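Local coordinates for protein tapirin (Caldicellulosiruptor kristjanssonii, PDB 6N2B) that probably binds cellulose at the cell surface, through a calcium-containing C-terminal domain built around a beta-helix, at residues K338-D343 / Q359-N364. Sequence-based numbering, arbitrary orientation. Where two conformers were deposited one is given.
Sequences KLTVTD and QLEVRN
The carboxylate of Glu361 is shared between two basic side chains in a salt-bridge network: Lys338 NZ, from across the contact, forms a salt bridge with Glu361 OE2 at 2.6 Å, and Arg363 NE, from its own segment, forms one with Glu361 OE1 at 2.9 Å. The lysine gets there because CG stands anti to its backbone N (chi1 -159°) and the rest of the chain is fully extended, carrying NZ slantwise over to the neighbouring strand, where it meets OE2 nearly along the C-O axis. Arg363 comes instead from above the carboxylate plane, its chain bent at chi3. Holding both oxygens probably limits the carboxylate's rotation, and the two positive charges probably keep it ionised. On the same face Lys338 CG rests against Gln359 CB at 3.7 Å.

Strands 338-341 and 359-363 are equivalent strands on successive coils of a parallel beta-helix, lying between strands 319-322 and 380-384. Backbone bonds alternate along them: Leu339 N to Gln359 O, Glu361 N to Leu339 O at 3.0 Å, then Val341 N to Glu361 O. On the inner face like residues stack coil upon coil, Leu339 CD2 touching Leu360 CD1 at 4.1 Å and Val341 lying over Val362, with Thr347 and Leu376 from other strands packing against the leucines. Further along, Thr342 CG2 packs against Asn364 CB, and in one of two Asn364 conformers ND2 may weakly hydrogen-bond Asp343 OD1 (3.3 Å).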
loop_
_atom_site.group_PDB
_atom_site.type_symbol
_atom_site.label_atom_id
_atom_site.label_comp_id
_atom_site.label_asym_id
_atom_site.label_seq_id
_atom_site.Cartn_x
_atom_site.Cartn_y
_atom_site.Cartn_z
ATOM N N LYS A 338 -12.947 -19.041 0.399
ATOM C CA LYS A 338 -12.168 -20.263 0.342
ATOM C C LYS A 338 -10.793 -19.991 0.941
ATOM O O LYS A 338 -10.240 -18.895 0.803
ATOM C CB LYS A 338 -12.046 -20.786 -1.101
ATOM C CG LYS A 338 -11.693 -22.266 -1.192
ATOM C CD LYS A 338 -11.533 -22.772 -2.616
ATOM C CE LYS A 338 -11.220 -24.284 -2.602
ATOM N NZ LYS A 338 -10.965 -24.922 -3.930
ATOM N N LEU A 339 -10.266 -20.980 1.650
ATOM C CA LEU A 339 -8.872 -20.989 2.058
ATOM C C LEU A 339 -8.268 -22.238 1.458
ATOM O O LEU A 339 -8.800 -23.331 1.658
ATOM C CB LEU A 339 -8.724 -20.995 3.578
ATOM C CG LEU A 339 -7.296 -21.288 4.052
ATOM C CD1 LEU A 339 -6.336 -20.148 3.675
ATOM C CD2 LEU A 339 -7.248 -21.576 5.548
ATOM N N THR A 340 -7.205 -22.083 0.681
ATOM C CA THR A 340 -6.511 -23.245 0.149
ATOM C C THR A 340 -5.040 -23.129 0.510
ATOM O O THR A 340 -4.415 -22.097 0.271
ATOM C CB THR A 340 -6.716 -23.420 -1.379
ATOM O OG1 THR A 340 -5.744 -22.676 -2.117
ATOM C CG2 THR A 340 -8.084 -22.966 -1.786
ATOM N N VAL A 341 -4.507 -24.174 1.123
ATOM C CA VAL A 341 -3.093 -24.271 1.446
ATOM C C VAL A 341 -2.516 -25.404 0.607
ATOM O O VAL A 341 -3.029 -26.527 0.634
ATOM C CB VAL A 341 -2.879 -24.499 2.951
ATOM C CG1 VAL A 341 -1.411 -24.354 3.323
ATOM C CG2 VAL A 341 -3.718 -23.516 3.730
ATOM N N THR A 342 -1.476 -25.107 -0.166
ATOM C CA THR A 342 -0.877 -26.069 -1.080
ATOM C C THR A 342 0.625 -25.865 -1.067
ATOM O O THR A 342 1.131 -24.868 -0.550
ATOM C CB THR A 342 -1.390 -25.891 -2.520
ATOM O OG1 THR A 342 -2.758 -25.478 -2.500
ATOM C CG2 THR A 342 -1.268 -27.186 -3.334
ATOM N N ASP A 343 1.331 -26.821 -1.658
ATOM C CA ASP A 343 2.725 -26.646 -2.045
ATOM C C ASP A 343 3.556 -26.101 -0.885
ATOM O O ASP A 343 4.334 -25.158 -1.030
ATOM C CB ASP A 343 2.831 -25.752 -3.290
ATOM C CG ASP A 343 1.888 -26.193 -4.429
ATOM O OD1 ASP A 343 1.968 -27.350 -4.917
ATOM O OD2 ASP A 343 1.045 -25.373 -4.834
ATOM N N GLN A 359 -15.436 -22.839 1.954
ATOM C CA GLN A 359 -14.701 -24.030 1.563
ATOM C C GLN A 359 -13.289 -24.000 2.130
ATOM O O GLN A 359 -12.675 -22.937 2.278
ATOM C CB GLN A 359 -14.639 -24.170 0.042
ATOM C CG GLN A 359 -15.919 -24.693 -0.550
ATOM C CD GLN A 359 -15.912 -24.626 -2.045
ATOM O OE1 GLN A 359 -14.968 -25.093 -2.699
ATOM N NE2 GLN A 359 -16.962 -24.035 -2.610
ATOM N N LEU A 360 -12.775 -25.189 2.433
ATOM C CA LEU A 360 -11.413 -25.355 2.913
ATOM C C LEU A 360 -10.749 -26.475 2.129
ATOM O O LEU A 360 -11.211 -27.617 2.162
ATOM C CB LEU A 360 -11.400 -25.662 4.407
ATOM C CG LEU A 360 -10.087 -26.203 4.967
ATOM C CD1 LEU A 360 -8.962 -25.205 4.765
ATOM C CD2 LEU A 360 -10.278 -26.517 6.429
ATOM N N GLU A 361 -9.669 -26.150 1.431
ATOM C CA GLU A 361 -8.898 -27.115 0.662
ATOM C C GLU A 361 -7.467 -27.113 1.173
ATOM O O GLU A 361 -6.869 -26.047 1.322
ATOM C CB GLU A 361 -8.936 -26.769 -0.830
ATOM C CG GLU A 361 -8.316 -27.825 -1.749
ATOM C CD GLU A 361 -8.126 -27.327 -3.176
ATOM O OE1 GLU A 361 -7.022 -27.530 -3.739
ATOM O OE2 GLU A 361 -9.079 -26.727 -3.726
ATOM N N VAL A 362 -6.928 -28.297 1.466
ATOM C CA VAL A 362 -5.527 -28.476 1.840
ATOM C C VAL A 362 -4.952 -29.580 0.962
ATOM O O VAL A 362 -5.638 -30.563 0.660
ATOM C CB VAL A 362 -5.364 -28.815 3.338
ATOM C CG1 VAL A 362 -3.880 -28.802 3.750
ATOM C CG2 VAL A 362 -6.176 -27.855 4.192
ATOM N N ARG A 363 -3.693 -29.427 0.555
ATOM C CA ARG A 363 -3.181 -30.178 -0.580
ATOM C C ARG A 363 -1.662 -30.121 -0.557
ATOM O O ARG A 363 -1.077 -29.286 0.134
ATOM C CB ARG A 363 -3.745 -29.595 -1.882
ATOM C CG ARG A 363 -3.580 -30.413 -3.145
ATOM C CD ARG A 363 -4.678 -30.059 -4.145
ATOM N NE ARG A 363 -6.026 -30.231 -3.586
ATOM C CZ ARG A 363 -6.716 -31.379 -3.573
ATOM N NH1 ARG A 363 -6.201 -32.492 -4.098
ATOM N NH2 ARG A 363 -7.935 -31.414 -3.033
ATOM N N ASN A 364 -1.040 -31.045 -1.299
ATOM C CA ASN A 364 0.398 -31.069 -1.564
ATOM C C ASN A 364 1.242 -30.547 -0.405
ATOM O O ASN A 364 1.967 -29.558 -0.566
ATOM C CB ASN A 364 0.721 -30.256 -2.822
ATOM C CG ASN A 364 0.027 -30.788 -4.066
ATOM O OD1 ASN A 364 -0.394 -31.946 -4.113
ATOM N ND2 ASN A 364 -0.088 -29.940 -5.089
#